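Local coordinates for DNA mismatch repair protein MLH3 (Saccharomyces cerevisiae S288C, PDB 6RMN) that acts with MLH1 in the MutLbeta heterodimer in DNA mismatch repair, this chain being the zinc-binding C-terminal domain of MLH3, at residues 52-55 and 56-60; 65-69 and 70-74; 184-187 and 188-192. All blocks are in the same frame, centred on the assembly; numbering follows the deposited sequence.

Interaction 1: 52-55 and 56-60. With ZN (zinc ion), chain C; ZN (zinc ion), chain D.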
ATOM      1  N   ASP B  52     -12.182  -1.424  10.139  1.00 30.68           N
ATOM      2  CA  ASP B  52     -13.263  -2.400  10.107  1.00 30.64           C
ATOM      3  C   ASP B  52     -14.414  -2.011  11.051  1.00 34.69           C
ATOM      4  O   ASP B  52     -15.581  -2.041  10.637  1.00 34.70           O
ATOM      5  CB  ASP B  52     -12.722  -3.811  10.428  1.00 32.66           C
ATOM      6  CG  ASP B  52     -13.629  -4.942   9.971  1.00 43.79           C
ATOM      7  OD1 ASP B  52     -14.462  -4.714   9.039  1.00 46.32           O
ATOM      8  OD2 ASP B  52     -13.503  -6.057  10.518  1.00 45.99           O
ATOM      9  N   GLU B  53     -14.073  -1.604  12.294  1.00 30.93           N
ATOM     10  CA  GLU B  53     -15.016  -1.145  13.322  1.00 31.36           C
ATOM     11  C   GLU B  53     -15.829   0.063  12.828  1.00 35.11           C
ATOM     12  O   GLU B  53     -17.037   0.098  13.055  1.00 36.19           O
ATOM     13  CB  GLU B  53     -14.261  -0.804  14.612  1.00 32.74           C
ATOM     14  CG  GLU B  53     -15.116  -0.373  15.786  1.00 38.39           C
ATOM     15  CD  GLU B  53     -14.248  -0.043  16.978  1.00 46.47           C
ATOM     16  OE1 GLU B  53     -13.678  -0.983  17.578  1.00 34.97           O
ATOM     17  OE2 GLU B  53     -14.085   1.160  17.274  1.00 26.73           O
ATOM     18  N   ARG B  54     -15.173   1.014  12.127  1.00 29.89           N
ATOM     19  CA  ARG B  54     -15.802   2.193  11.549  1.00 29.52           C
ATOM     20  C   ARG B  54     -16.857   1.833  10.487  1.00 33.21           C
ATOM     21  O   ARG B  54     -17.976   2.369  10.520  1.00 33.33           O
ATOM     22  CB  ARG B  54     -14.753   3.134  10.939  1.00 28.81           C
ATOM     23  CG  ARG B  54     -15.363   4.419  10.384  1.00 36.96           C
ATOM     24  CD  ARG B  54     -15.696   5.317  11.541  1.00 43.32           C
ATOM     25  NE  ARG B  54     -17.096   5.682  11.583  1.00 49.58           N
ATOM     26  CZ  ARG B  54     -17.622   6.491  12.492  1.00 52.65           C
ATOM     27  NH1 ARG B  54     -16.864   7.002  13.456  1.00 25.71           N
ATOM     28  NH2 ARG B  54     -18.908   6.788  12.452  1.00 51.30           N
ATOM     29  N   ILE B  55     -16.471   0.967   9.530  1.00 28.79           N
ATOM     30  CA  ILE B  55     -17.343   0.493   8.450  1.00 28.62           C
ATOM     31  C   ILE B  55     -18.564  -0.190   9.073  1.00 33.33           C
ATOM     32  O   ILE B  55     -19.690   0.028   8.620  1.00 33.16           O
ATOM     33  CB  ILE B  55     -16.584  -0.485   7.475  1.00 29.99           C
ATOM     34  CG1 ILE B  55     -15.394   0.217   6.770  1.00 29.13           C
ATOM     35  CG2 ILE B  55     -17.541  -1.116   6.440  1.00 28.14           C
ATOM     36  CD1 ILE B  55     -14.281  -0.721   6.311  1.00 29.83           C
ATOM     37  N   ARG B  56     -18.316  -1.038  10.087  1.00 30.51           N
ATOM     38  CA  ARG B  56     -19.336  -1.825  10.770  1.00 30.88           C
ATOM     39  C   ARG B  56     -20.319  -0.968  11.545  1.00 35.13           C
ATOM     40  O   ARG B  56     -21.510  -1.261  11.504  1.00 35.56           O
ATOM     41  CB  ARG B  56     -18.694  -2.904  11.648  1.00 29.34           C
ATOM     42  CG  ARG B  56     -18.189  -4.085  10.841  1.00 27.51           C
ATOM     43  CD  ARG B  56     -17.553  -5.141  11.722  1.00 35.14           C
ATOM     44  NE  ARG B  56     -16.982  -6.240  10.930  1.00 40.29           N
ATOM     45  CZ  ARG B  56     -17.655  -7.314  10.524  1.00 50.34           C
ATOM     46  NH1 ARG B  56     -18.934  -7.459  10.828  1.00 35.52           N
ATOM     47  NH2 ARG B  56     -17.054  -8.246   9.799  1.00 41.49           N
ATOM     48  N   LEU B  57     -19.829   0.107  12.205  1.00 31.39           N
ATOM     49  CA  LEU B  57     -20.643   1.046  12.969  1.00 32.14           C
ATOM     50  C   LEU B  57     -21.602   1.805  12.080  1.00 35.14           C
ATOM     51  O   LEU B  57     -22.796   1.834  12.360  1.00 35.42           O
ATOM     52  CB  LEU B  57     -19.784   2.030  13.796  1.00 32.25           C
ATOM     53  CG  LEU B  57     -20.588   3.046  14.620  1.00 37.15           C
ATOM     54  CD1 LEU B  57     -21.229   2.391  15.850  1.00 37.52           C
ATOM     55  CD2 LEU B  57     -19.756   4.231  14.971  1.00 39.88           C
ATOM     56  N   GLU B  58     -21.091   2.388  11.001  1.00 31.24           N
ATOM     57  CA  GLU B  58     -21.908   3.141  10.051  1.00 32.05           C
ATOM     58  C   GLU B  58     -23.022   2.271   9.398  1.00 39.00           C
ATOM     59  O   GLU B  58     -24.105   2.799   9.127  1.00 40.18           O
ATOM     60  CB  GLU B  58     -21.020   3.848   9.022  1.00 33.12           C
ATOM     61  CG  GLU B  58     -20.111   4.881   9.672  1.00 38.91           C
ATOM     62  CD  GLU B  58     -19.682   6.039   8.796  1.00 51.39           C
ATOM     63  OE1 GLU B  58     -20.136   6.093   7.631  1.00 48.14           O
ATOM     64  OE2 GLU B  58     -18.906   6.898   9.274  1.00 37.13           O
ATOM     65  N   GLU B  59     -22.777   0.933   9.221  1.00 34.81           N
ATOM     66  CA  GLU B  59     -23.758  -0.025   8.707  1.00 35.31           C
ATOM     67  C   GLU B  59     -24.842  -0.237   9.757  1.00 38.00           C
ATOM     68  O   GLU B  59     -26.026  -0.300   9.412  1.00 39.37           O
ATOM     69  CB  GLU B  59     -23.098  -1.379   8.370  1.00 37.28           C
ATOM     70  CG  GLU B  59     -22.298  -1.384   7.070  1.00 54.87           C
ATOM     71  CD  GLU B  59     -21.364  -2.554   6.778  1.00 79.37           C
ATOM     72  OE1 GLU B  59     -21.240  -3.479   7.619  1.00 53.84           O
ATOM     73  OE2 GLU B  59     -20.746  -2.535   5.688  1.00 82.99           O
ATOM     74  N   LEU B  60     -24.437  -0.350  11.040  1.00 32.56           N
ATOM     75  CA  LEU B  60     -25.340  -0.568  12.184  1.00 31.65           C
ATOM     76  C   LEU B  60     -26.246   0.628  12.418  1.00 36.26           C
ATOM     77  O   LEU B  60     -27.449   0.449  12.648  1.00 36.39           O
ATOM     78  CB  LEU B  60     -24.554  -0.929  13.469  1.00 30.50           C
ATOM     79  CG  LEU B  60     -23.944  -2.345  13.544  1.00 33.92           C
ATOM     80  CD1 LEU B  60     -23.083  -2.501  14.755  1.00 32.87           C
ATOM     81  CD2 LEU B  60     -25.008  -3.413  13.539  1.00 35.82           C
TER
HETATM   82 ZN    ZN C 901     -12.484  -1.706  18.970  1.00 47.75          ZN
HETATM   83 ZN    ZN D 902     -12.685   2.044  18.914  1.00 47.87          ZN
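R54 and E58, one helical turn apart, form the shorter of two salt bridges along this stretch: R54 NE lies 3.2 Å from E58 OE2, and NH2 of the same guanidinium is equally near that oxygen. The two flat groups stand almost perpendicular, 86° between their planes, so a single carboxylate oxygen meets the arginine obliquely instead of as a paired fork. Both E58 oxygens also accept backbone N-H groups, OE1 from H220 and OE2 from N221, which hold both oxygens in place. The D52–R56 bridge is longer, with D52 OD1 3.5 Å from R56 NE; D52 OD2 is taken by V198 N.

E53 turns to the metals. With CG anti to the backbone N (chi1 -177°) its chain runs straight out, and the carboxylate spans two zinc ions, OE1 at 2.0 Å from one zinc and OE2 at 2.3 Å from the other; OE2 also accepts a bond from A226 N. H49, C194 and an atom of the partner protein chain complete the first site; C225 and H227 also bind the second. E53 and E58 are the two glutamates of the DQHA(X)2E(X)4E motif of MutL endonucleases.

Regular i to i+4 bonds such as L57 N to E53 O, 2.9 Å, hold the backbone. L57 CD2 lies over one face of the R54 guanidinium, 3.7 Å from NH2, while the I55 and E59 side chains lie side by side, I55 CG2 beside E59 OE2. Helix 48-69 is flanked here by helix 183-196, where L57 meets L189 and N190, and by helix 206-216, where I55 meets L212 and K215.

Interaction 2: 65-69 and 70-74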
ATOM      1  N   LEU B  65     -31.433   3.633  12.164  1.00 39.62           N
ATOM      2  CA  LEU B  65     -32.135   4.867  11.836  1.00 40.14           C
ATOM      3  C   LEU B  65     -33.122   4.712  10.676  1.00 46.47           C
ATOM      4  O   LEU B  65     -34.112   5.429  10.667  1.00 46.85           O
ATOM      5  CB  LEU B  65     -31.151   6.027  11.629  1.00 39.35           C
ATOM      6  CG  LEU B  65     -30.578   6.551  12.956  1.00 41.00           C
ATOM      7  CD1 LEU B  65     -29.208   7.123  12.790  1.00 39.71           C
ATOM      8  CD2 LEU B  65     -31.559   7.496  13.679  1.00 41.04           C
ATOM      9  N   THR B  66     -32.913   3.746   9.757  1.00 45.14           N
ATOM     10  CA  THR B  66     -33.852   3.449   8.661  1.00 47.28           C
ATOM     11  C   THR B  66     -35.119   2.847   9.275  1.00 53.64           C
ATOM     12  O   THR B  66     -36.215   3.222   8.870  1.00 56.31           O
ATOM     13  CB  THR B  66     -33.195   2.539   7.593  1.00 51.71           C
ATOM     14  OG1 THR B  66     -32.097   3.242   7.037  1.00 50.65           O
ATOM     15  CG2 THR B  66     -34.133   2.166   6.459  1.00 50.56           C
ATOM     16  N   GLU B  67     -34.967   1.974  10.294  1.00 48.22           N
ATOM     17  CA  GLU B  67     -36.083   1.345  11.005  1.00 48.12           C
ATOM     18  C   GLU B  67     -36.904   2.370  11.794  1.00 52.14           C
ATOM     19  O   GLU B  67     -38.135   2.335  11.761  1.00 53.67           O
ATOM     20  CB  GLU B  67     -35.570   0.270  11.974  1.00 48.12           C
ATOM     21  CG  GLU B  67     -35.129  -1.026  11.323  1.00 61.63           C
ATOM     22  CD  GLU B  67     -34.381  -1.941  12.273  1.00 84.21           C
ATOM     23  OE1 GLU B  67     -35.024  -2.529  13.174  1.00 75.41           O
ATOM     24  OE2 GLU B  67     -33.146  -2.069  12.116  1.00 85.39           O
ATOM     25  N   VAL B  68     -36.224   3.251  12.532  1.00 46.78           N
ATOM     26  CA  VAL B  68     -36.853   4.262  13.383  1.00 46.38           C
ATOM     27  C   VAL B  68     -37.640   5.287  12.546  1.00 53.81           C
ATOM     28  O   VAL B  68     -38.819   5.526  12.831  1.00 55.17           O
ATOM     29  CB  VAL B  68     -35.800   4.894  14.344  1.00 47.96           C
ATOM     30  CG1 VAL B  68     -36.316   6.169  15.014  1.00 48.15           C
ATOM     31  CG2 VAL B  68     -35.348   3.878  15.392  1.00 46.00           C
ATOM     32  N   VAL B  69     -37.003   5.843  11.498  1.00 51.95           N
ATOM     33  CA  VAL B  69     -37.589   6.847  10.599  1.00 54.46           C
ATOM     34  C   VAL B  69     -38.788   6.286   9.795  1.00 61.39           C
ATOM     35  O   VAL B  69     -39.707   7.046   9.500  1.00 63.57           O
ATOM     36  CB  VAL B  69     -36.497   7.505   9.698  1.00 58.74           C
ATOM     37  CG1 VAL B  69     -37.101   8.366   8.590  1.00 61.41           C
ATOM     38  CG2 VAL B  69     -35.524   8.333  10.536  1.00 56.84           C
ATOM     39  N   THR B  70     -38.805   4.974   9.479  1.00 58.23           N
ATOM     40  CA  THR B  70     -39.892   4.354   8.695  1.00 59.95           C
ATOM     41  C   THR B  70     -40.956   3.635   9.563  1.00 63.67           C
ATOM     42  O   THR B  70     -41.912   3.073   9.022  1.00 65.42           O
ATOM     43  CB  THR B  70     -39.319   3.423   7.603  1.00 66.78           C
ATOM     44  OG1 THR B  70     -38.644   2.320   8.218  1.00 63.14           O
ATOM     45  CG2 THR B  70     -38.387   4.150   6.622  1.00 63.69           C
ATOM     46  N   GLY B  71     -40.789   3.672  10.882  1.00 58.43           N
ATOM     47  CA  GLY B  71     -41.705   3.038  11.826  1.00 58.68           C
ATOM     48  C   GLY B  71     -41.716   1.523  11.739  1.00 64.16           C
ATOM     49  O   GLY B  71     -42.768   0.896  11.891  1.00 65.66           O
ATOM     50  N   THR B  72     -40.540   0.926  11.489  1.00 59.70           N
ATOM     51  CA  THR B  72     -40.355  -0.525  11.356  1.00 59.84           C
ATOM     52  C   THR B  72     -39.412  -1.103  12.432  1.00 62.15           C
ATOM     53  O   THR B  72     -39.040  -2.272  12.356  1.00 61.99           O
ATOM     54  CB  THR B  72     -39.908  -0.870   9.923  1.00 65.62           C
ATOM     55  OG1 THR B  72     -38.811  -0.036   9.576  1.00 63.92           O
ATOM     56  CG2 THR B  72     -41.018  -0.688   8.897  1.00 66.40           C
ATOM     57  N   PHE B  73     -39.040  -0.287  13.439  1.00 57.67           N
ATOM     58  CA  PHE B  73     -38.151  -0.701  14.526  1.00 55.91           C
ATOM     59  C   PHE B  73     -38.894  -1.650  15.465  1.00 63.24           C
ATOM     60  O   PHE B  73     -39.929  -1.280  16.003  1.00 64.03           O
ATOM     61  CB  PHE B  73     -37.568   0.530  15.259  1.00 55.37           C
ATOM     62  CG  PHE B  73     -36.406   0.270  16.195  1.00 54.55           C
ATOM     63  CD1 PHE B  73     -35.324  -0.512  15.790  1.00 56.35           C
ATOM     64  CD2 PHE B  73     -36.355   0.868  17.447  1.00 55.12           C
ATOM     65  CE1 PHE B  73     -34.248  -0.748  16.651  1.00 55.57           C
ATOM     66  CE2 PHE B  73     -35.265   0.655  18.297  1.00 56.72           C
ATOM     67  CZ  PHE B  73     -34.228  -0.165  17.901  1.00 54.47           C
ATOM     68  N   VAL B  74     -38.406  -2.893  15.598  1.00 62.09           N
ATOM     69  CA  VAL B  74     -39.040  -3.943  16.413  1.00 63.56           C
ATOM     70  C   VAL B  74     -39.121  -3.543  17.903  1.00 67.53           C
ATOM     71  O   VAL B  74     -38.159  -3.022  18.463  1.00 65.70           O
ATOM     72  CB  VAL B  74     -38.365  -5.333  16.185  1.00 67.95           C
ATOM     73  CG1 VAL B  74     -38.828  -6.383  17.197  1.00 68.63           C
ATOM     74  CG2 VAL B  74     -38.591  -5.827  14.756  1.00 68.98           C
TER
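V68 and F73 meet where helix 48-69 ends and the chain doubles back: methyl CG2 of V68 sits over one face of the F73 ring, 4.2 Å from its centroid and 28° off the normal, a CH-pi contact. The ring reaches that methyl because F73 CG is anti to its own N (chi1 -167°), which lays the side chain beside the valine, pointing the same way. At the ring's edge stands the E67 carboxylate, with OE1 3.3 Å from CD1 and the two planes 63° apart. P125 also touches F73, and W103 and M158 pack on V68, so this is the close-packed half of the turn.

The opposite half, T70 to T72, lies at the surface and is held by polar atoms. T66 O is gripped twice by T70, by OG1 at 2.7 Å and by N at 3.2 Å, the donors arriving from opposite faces of the carbonyl plane. G71 adopts positive phi, which favours glycine, and closes a Schellman motif: T72 N reaches E67 O at 2.8 Å in the carbonyl plane, and G71 N gives a weaker bond to V68 O. The T72 hydroxyl lies near both E67 O and T70 OG1, 2.7 Å from the latter, and may serve either.

With F73 cut back to an alanine, V68 CG2 would probably lose the ring face it packs on and a gap would open beside the E67 side chain. The carbonyls of T66, E67 and V68 thus find donors in the turn itself, while the V68–F73 contact packs the departing chain against the helix it has just left.

Interaction 3: 184-187 and 188-192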
ATOM      1  N   VAL B 184     -27.380   4.966  25.316  1.00 38.70           N
ATOM      2  CA  VAL B 184     -27.432   3.510  25.496  1.00 38.58           C
ATOM      3  C   VAL B 184     -27.414   2.772  24.147  1.00 43.02           C
ATOM      4  O   VAL B 184     -26.828   1.701  24.068  1.00 43.28           O
ATOM      5  CB  VAL B 184     -28.594   3.051  26.418  1.00 42.23           C
ATOM      6  CG1 VAL B 184     -29.968   3.349  25.803  1.00 41.26           C
ATOM      7  CG2 VAL B 184     -28.453   1.569  26.788  1.00 42.04           C
ATOM      8  N   PHE B 185     -28.034   3.345  23.098  1.00 40.75           N
ATOM      9  CA  PHE B 185     -28.055   2.731  21.779  1.00 40.83           C
ATOM     10  C   PHE B 185     -26.671   2.824  21.121  1.00 44.56           C
ATOM     11  O   PHE B 185     -26.174   1.826  20.616  1.00 43.60           O
ATOM     12  CB  PHE B 185     -29.176   3.309  20.912  1.00 43.08           C
ATOM     13  CG  PHE B 185     -30.552   2.847  21.314  1.00 46.10           C
ATOM     14  CD1 PHE B 185     -31.030   1.609  20.921  1.00 50.83           C
ATOM     15  CD2 PHE B 185     -31.381   3.658  22.070  1.00 50.50           C
ATOM     16  CE1 PHE B 185     -32.310   1.182  21.302  1.00 53.03           C
ATOM     17  CE2 PHE B 185     -32.660   3.233  22.447  1.00 53.83           C
ATOM     18  CZ  PHE B 185     -33.113   1.997  22.065  1.00 51.90           C
ATOM     19  N   HIS B 186     -26.024   3.998  21.223  1.00 42.13           N
ATOM     20  CA  HIS B 186     -24.668   4.301  20.765  1.00 42.15           C
ATOM     21  C   HIS B 186     -23.678   3.279  21.343  1.00 44.96           C
ATOM     22  O   HIS B 186     -22.919   2.664  20.591  1.00 44.19           O
ATOM     23  CB  HIS B 186     -24.288   5.696  21.281  1.00 44.53           C
ATOM     24  CG  HIS B 186     -23.856   6.655  20.229  1.00 48.71           C
ATOM     25  ND1 HIS B 186     -22.712   6.437  19.476  1.00 50.61           N
ATOM     26  CD2 HIS B 186     -24.395   7.846  19.881  1.00 52.12           C
ATOM     27  CE1 HIS B 186     -22.602   7.491  18.686  1.00 50.78           C
ATOM     28  NE2 HIS B 186     -23.598   8.363  18.886  1.00 52.01           N
ATOM     29  N   GLU B 187     -23.728   3.077  22.682  1.00 41.90           N
ATOM     30  CA  GLU B 187     -22.904   2.141  23.455  1.00 41.46           C
ATOM     31  C   GLU B 187     -23.059   0.718  22.960  1.00 43.96           C
ATOM     32  O   GLU B 187     -22.048   0.045  22.748  1.00 44.40           O
ATOM     33  CB  GLU B 187     -23.235   2.238  24.947  1.00 44.46           C
ATOM     34  CG  GLU B 187     -22.697   3.501  25.612  1.00 62.28           C
ATOM     35  CD  GLU B 187     -23.174   3.826  27.021  1.00 95.36           C
ATOM     36  OE1 GLU B 187     -23.996   3.063  27.582  1.00 93.39           O
ATOM     37  OE2 GLU B 187     -22.719   4.859  27.563  1.00 94.79           O
ATOM     38  N   ILE B 188     -24.313   0.274  22.718  1.00 39.07           N
ATOM     39  CA  ILE B 188     -24.595  -1.067  22.192  1.00 38.19           C
ATOM     40  C   ILE B 188     -23.988  -1.256  20.785  1.00 42.57           C
ATOM     41  O   ILE B 188     -23.330  -2.272  20.545  1.00 41.95           O
ATOM     42  CB  ILE B 188     -26.106  -1.440  22.260  1.00 40.80           C
ATOM     43  CG1 ILE B 188     -26.606  -1.466  23.741  1.00 41.47           C
ATOM     44  CG2 ILE B 188     -26.376  -2.785  21.586  1.00 39.76           C
ATOM     45  CD1 ILE B 188     -28.141  -1.495  23.931  1.00 39.61           C
ATOM     46  N   LEU B 189     -24.182  -0.273  19.876  1.00 39.39           N
ATOM     47  CA  LEU B 189     -23.659  -0.355  18.506  1.00 38.42           C
ATOM     48  C   LEU B 189     -22.137  -0.269  18.469  1.00 41.92           C
ATOM     49  O   LEU B 189     -21.528  -0.985  17.681  1.00 41.82           O
ATOM     50  CB  LEU B 189     -24.298   0.678  17.552  1.00 38.37           C
ATOM     51  CG  LEU B 189     -25.842   0.714  17.418  1.00 43.65           C
ATOM     52  CD1 LEU B 189     -26.238   1.458  16.171  1.00 43.12           C
ATOM     53  CD2 LEU B 189     -26.475  -0.695  17.405  1.00 46.95           C
ATOM     54  N   ASN B 190     -21.525   0.556  19.353  1.00 37.95           N
ATOM     55  CA  ASN B 190     -20.074   0.700  19.452  1.00 36.51           C
ATOM     56  C   ASN B 190     -19.427  -0.598  19.829  1.00 40.82           C
ATOM     57  O   ASN B 190     -18.419  -0.960  19.208  1.00 41.94           O
ATOM     58  CB  ASN B 190     -19.666   1.788  20.447  1.00 34.12           C
ATOM     59  CG  ASN B 190     -19.779   3.191  19.916  1.00 44.17           C
ATOM     60  OD1 ASN B 190     -20.190   3.416  18.774  1.00 33.20           O
ATOM     61  ND2 ASN B 190     -19.431   4.173  20.751  1.00 33.62           N
ATOM     62  N   SER B 191     -20.014  -1.316  20.808  1.00 35.96           N
ATOM     63  CA  SER B 191     -19.490  -2.588  21.297  1.00 36.62           C
ATOM     64  C   SER B 191     -19.721  -3.751  20.339  1.00 40.52           C
ATOM     65  O   SER B 191     -18.881  -4.643  20.297  1.00 41.55           O
ATOM     66  CB  SER B 191     -20.004  -2.907  22.696  1.00 42.24           C
ATOM     67  OG  SER B 191     -21.391  -3.196  22.678  1.00 59.96           O
ATOM     68  N   LYS B 192     -20.846  -3.768  19.592  1.00 35.96           N
ATOM     69  CA  LYS B 192     -21.118  -4.813  18.590  1.00 35.46           C
ATOM     70  C   LYS B 192     -20.120  -4.688  17.417  1.00 38.88           C
ATOM     71  O   LYS B 192     -19.634  -5.702  16.921  1.00 39.51           O
ATOM     72  CB  LYS B 192     -22.540  -4.683  18.027  1.00 37.44           C
ATOM     73  CG  LYS B 192     -23.642  -5.186  18.924  1.00 43.83           C
ATOM     74  CD  LYS B 192     -24.993  -5.048  18.223  1.00 49.87           C
ATOM     75  CE  LYS B 192     -26.186  -5.307  19.128  1.00 55.87           C
ATOM     76  NZ  LYS B 192     -26.281  -6.720  19.573  1.00 58.89           N
TER
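I188 turns CG1 anti to its carbonyl carbon (chi1 -62°), which brings that carbon within 3.2 Å of V184 O and carries CD1 on to the V184 methyl CG2, 4.2 Å away. N190 has the same kind of first torsion (chi1 -79°), which brings its amide back beside the H186 carbonyl and the edge of the imidazole. There N190 OD1 sits in the plane of the imidazole, 4.0 Å from ND1; ring and amide are turned 75° against each other, so they adjoin without stacking. H186 also meets F61 edge-to-face.

Backbone bonds carry most of the polar contact: N190 N to H186 O is 2.8 Å, and L189 N to F185 O is 3.0 Å. On the exposed side, S191 OG lies 3.0 Å from I188 O and close to E187 O too, so its proton could go to either carbonyl.

V184, F185, I188 and L189 pack on helix 126-132, while L189 also joins N190 in meeting helix 48-69. The arrangement is that of an amphipathic alpha-helix, its buried side wedged between other helices and its N190 side chain about 7 Å from a zinc ion of the two-metal site.

Interactions 1 and 2 lie in series on helix 48-69, their centres 19 Å apart: the first near the metal-binding start of that helix, the second at its far end, where the chain turns toward strand 76-77. Interaction 3 comes much later in sequence, on helix 183-196, yet its centre is 11 Å from that of interaction 1 and 17 Å from that of interaction 2. It touches both, through L57 CD1 and N190 OD1 at 3.3 Å, and through F73 CZ and F185 CE1 at 4.1 Å. The two helices thus pack together between the zinc pair, to which each contributes ligands, and the turn at 70-74.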